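Local coordinates for major capsid protein (Faustovirus, PDB 5J7O) that builds the capsid shell of a large double-stranded DNA virus as a trimeric double jelly-roll major capsid protein, at residues Pro83-Pro94 with Gln387-Ile396. Residues are numbered along the deposited sequence; the frame is centred on the assembly and turned at random.
Sequences PTYNSTIQFSIP and QAVQNIELYI
Two facing sheets of a jelly-roll sandwich meet here: strand 88-92, paired antiparallel with strand 320-326, lies over strand 389-396 of the other, the axes 8.2 Å apart at closest and 37° from parallel. Phe-91 gives up more surface to the contact than any other residue and packs on Leu-394. With CG anti to its carbonyl carbon (chi1 -56°), the Phe-91 ring lies over the backbone at Glu-393 and Leu-394, and Leu-394 CB covers one face, 3.7 Å from the ring centroid in a CH-pi contact; Ile-392 O sits at the ring edge. Ile-89 CD1 and Ile-392 CD1 meet tip to tip at 3.7 Å. On the other branch of the same isoleucine, Ile-392 CG2 touches Pro-83 CG at 3.5 Å, and Val-389 CG1 also packs on that proline. Farther along, Ile-396 CD1 fits against Ile-93 CG2 and Pro-94 CD. The loop before strand 88-92 adds a polar link: Tyr-85 OH donates to Gln-387 OE1 (2.9 Å) from above the amide carbonyl plane. Gln-329 also bonds this oxygen, while Gln-387 NE2 reaches Ala-110 O and Tyr-177 OH, so partners at both oxygen and nitrogen hold the amide in orientation. Aliphatic and aromatic side chains packed between two antiparallel sheets are typical of the viral jelly-roll core.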
# COMPACT_ATOMS: atom_id res chain seq x y z
N PRO B 83 -1.46 -32.63 20.30
CA PRO B 83 -1.51 -32.44 18.85
C PRO B 83 -0.14 -32.61 18.20
O PRO B 83 0.90 -32.32 18.79
CB PRO B 83 -1.99 -30.99 18.72
CG PRO B 83 -1.45 -30.32 19.94
CD PRO B 83 -1.52 -31.36 21.04
N THR B 84 -0.17 -33.10 16.96
CA THR B 84 1.03 -33.28 16.17
C THR B 84 0.75 -32.88 14.72
O THR B 84 -0.41 -32.74 14.32
CB THR B 84 1.55 -34.73 16.20
OG1 THR B 84 0.55 -35.60 15.64
CG2 THR B 84 1.87 -35.17 17.62
N TYR B 85 1.82 -32.70 13.96
CA TYR B 85 1.69 -32.59 12.51
C TYR B 85 1.09 -33.87 11.94
O TYR B 85 1.19 -34.95 12.53
CB TYR B 85 3.06 -32.35 11.86
CG TYR B 85 3.63 -30.96 11.99
CD1 TYR B 85 3.22 -29.93 11.15
CD2 TYR B 85 4.63 -30.69 12.92
CE1 TYR B 85 3.76 -28.66 11.26
CE2 TYR B 85 5.18 -29.42 13.03
CZ TYR B 85 4.74 -28.41 12.20
OH TYR B 85 5.28 -27.15 12.30
N ASN B 86 0.45 -33.74 10.78
CA ASN B 86 -0.04 -34.88 10.01
C ASN B 86 -1.01 -35.73 10.83
O ASN B 86 -0.85 -36.95 10.97
CB ASN B 86 1.14 -35.73 9.50
CG ASN B 86 0.72 -36.75 8.46
OD1 ASN B 86 -0.16 -36.50 7.63
ND2 ASN B 86 1.34 -37.93 8.51
N SER B 87 -2.02 -35.08 11.39
CA SER B 87 -2.98 -35.77 12.24
C SER B 87 -4.32 -35.04 12.19
O SER B 87 -4.44 -33.95 11.63
CB SER B 87 -2.48 -35.86 13.69
OG SER B 87 -2.40 -34.58 14.28
N THR B 88 -5.32 -35.68 12.79
CA THR B 88 -6.66 -35.11 12.89
C THR B 88 -6.89 -34.62 14.32
O THR B 88 -6.70 -35.38 15.28
CB THR B 88 -7.73 -36.14 12.51
OG1 THR B 88 -7.63 -36.42 11.10
CG2 THR B 88 -9.12 -35.61 12.82
N ILE B 89 -7.29 -33.36 14.45
CA ILE B 89 -7.58 -32.73 15.73
C ILE B 89 -9.06 -32.40 15.77
O ILE B 89 -9.60 -31.84 14.81
CB ILE B 89 -6.72 -31.47 15.93
CG1 ILE B 89 -5.23 -31.82 15.89
CG2 ILE B 89 -7.07 -30.78 17.24
CD1 ILE B 89 -4.32 -30.62 15.97
N GLN B 90 -9.72 -32.76 16.87
CA GLN B 90 -11.16 -32.57 16.99
C GLN B 90 -11.50 -31.85 18.29
O GLN B 90 -11.06 -32.27 19.36
CB GLN B 90 -11.92 -33.90 16.93
CG GLN B 90 -13.42 -33.72 16.85
CD GLN B 90 -14.18 -35.02 17.05
OE1 GLN B 90 -14.10 -35.63 18.12
NE2 GLN B 90 -14.91 -35.44 16.03
N PHE B 91 -12.28 -30.78 18.18
CA PHE B 91 -12.80 -30.05 19.32
C PHE B 91 -14.29 -30.31 19.45
O PHE B 91 -15.01 -30.37 18.45
CB PHE B 91 -12.57 -28.54 19.19
CG PHE B 91 -11.14 -28.15 18.98
CD1 PHE B 91 -10.59 -28.11 17.71
CD2 PHE B 91 -10.35 -27.79 20.06
CE1 PHE B 91 -9.28 -27.73 17.52
CE2 PHE B 91 -9.03 -27.41 19.87
CZ PHE B 91 -8.50 -27.38 18.60
N SER B 92 -14.76 -30.45 20.69
CA SER B 92 -16.18 -30.33 20.96
C SER B 92 -16.53 -28.86 21.13
O SER B 92 -15.72 -28.06 21.60
CB SER B 92 -16.57 -31.11 22.22
OG SER B 92 -16.51 -32.51 22.00
N ILE B 93 -17.73 -28.50 20.71
CA ILE B 93 -18.23 -27.14 20.92
C ILE B 93 -18.97 -27.14 22.25
O ILE B 93 -20.10 -27.64 22.34
CB ILE B 93 -19.13 -26.68 19.76
CG1 ILE B 93 -18.38 -26.80 18.44
CG2 ILE B 93 -19.59 -25.25 19.99
CD1 ILE B 93 -19.22 -26.44 17.23
N PRO B 94 -18.36 -26.61 23.32
CA PRO B 94 -18.97 -26.74 24.65
C PRO B 94 -20.29 -26.00 24.74
O PRO B 94 -20.59 -25.09 23.96
CB PRO B 94 -17.92 -26.10 25.58
CG PRO B 94 -16.66 -26.06 24.78
CD PRO B 94 -17.09 -25.88 23.36
N GLN B 387 9.82 -31.27 15.96
CA GLN B 387 9.23 -29.99 16.33
C GLN B 387 7.79 -30.19 16.78
O GLN B 387 6.96 -30.71 16.02
CB GLN B 387 9.30 -29.00 15.17
CG GLN B 387 8.82 -27.61 15.53
CD GLN B 387 8.30 -26.83 14.34
OE1 GLN B 387 8.00 -27.41 13.30
NE2 GLN B 387 8.19 -25.52 14.49
N ALA B 388 7.50 -29.78 18.01
CA ALA B 388 6.21 -30.07 18.62
C ALA B 388 5.20 -28.97 18.34
O ALA B 388 5.54 -27.79 18.20
CB ALA B 388 6.37 -30.24 20.13
N VAL B 389 3.93 -29.38 18.24
CA VAL B 389 2.81 -28.45 18.31
C VAL B 389 2.53 -28.23 19.79
O VAL B 389 1.92 -29.08 20.45
CB VAL B 389 1.58 -28.98 17.57
CG1 VAL B 389 0.38 -28.06 17.79
CG2 VAL B 389 1.87 -29.12 16.08
N GLN B 390 2.99 -27.11 20.33
CA GLN B 390 2.99 -26.91 21.77
C GLN B 390 1.60 -26.61 22.33
O GLN B 390 1.37 -26.88 23.51
CB GLN B 390 3.95 -25.77 22.14
CG GLN B 390 5.39 -26.05 21.73
CD GLN B 390 6.35 -24.98 22.19
OE1 GLN B 390 6.21 -23.81 21.82
NE2 GLN B 390 7.33 -25.37 22.99
N ASN B 391 0.69 -26.09 21.52
CA ASN B 391 -0.65 -25.80 21.99
C ASN B 391 -1.58 -25.59 20.80
O ASN B 391 -1.18 -24.99 19.80
CB ASN B 391 -0.67 -24.55 22.89
CG ASN B 391 -2.05 -24.20 23.39
OD1 ASN B 391 -2.63 -24.92 24.20
ND2 ASN B 391 -2.59 -23.09 22.91
N ILE B 392 -2.80 -26.10 20.92
CA ILE B 392 -3.85 -25.78 19.96
C ILE B 392 -5.19 -25.75 20.69
O ILE B 392 -5.57 -26.71 21.38
CB ILE B 392 -3.86 -26.76 18.77
CG1 ILE B 392 -4.83 -26.28 17.69
CG2 ILE B 392 -4.18 -28.18 19.20
CD1 ILE B 392 -4.67 -26.99 16.36
N GLU B 393 -5.90 -24.63 20.58
CA GLU B 393 -7.15 -24.41 21.29
C GLU B 393 -8.13 -23.70 20.37
O GLU B 393 -7.74 -22.83 19.59
CB GLU B 393 -6.94 -23.59 22.57
CG GLU B 393 -6.37 -24.37 23.74
CD GLU B 393 -6.09 -23.48 24.94
OE1 GLU B 393 -5.32 -22.51 24.80
OE2 GLU B 393 -6.65 -23.75 26.02
N LEU B 394 -9.40 -24.08 20.47
CA LEU B 394 -10.47 -23.46 19.68
C LEU B 394 -11.15 -22.39 20.52
O LEU B 394 -11.65 -22.67 21.61
CB LEU B 394 -11.48 -24.51 19.22
CG LEU B 394 -12.75 -23.93 18.58
CD1 LEU B 394 -12.41 -23.13 17.33
CD2 LEU B 394 -13.75 -25.03 18.26
N TYR B 395 -11.18 -21.17 20.00
CA TYR B 395 -11.86 -20.05 20.64
C TYR B 395 -13.23 -19.87 20.00
O TYR B 395 -13.33 -19.76 18.77
CB TYR B 395 -11.04 -18.76 20.51
CG TYR B 395 -9.79 -18.72 21.36
CD1 TYR B 395 -8.80 -19.68 21.24
CD2 TYR B 395 -9.59 -17.69 22.28
CE1 TYR B 395 -7.66 -19.64 22.01
CE2 TYR B 395 -8.45 -17.64 23.05
CZ TYR B 395 -7.49 -18.61 22.92
OH TYR B 395 -6.35 -18.57 23.69
N ILE B 396 -14.27 -19.85 20.82
CA ILE B 396 -15.65 -19.77 20.35
C ILE B 396 -16.33 -18.59 21.02
O ILE B 396 -16.33 -18.49 22.25
CB ILE B 396 -16.43 -21.07 20.65
CG1 ILE B 396 -15.66 -22.29 20.14
CG2 ILE B 396 -17.81 -21.01 20.02
CD1 ILE B 396 -16.22 -23.60 20.63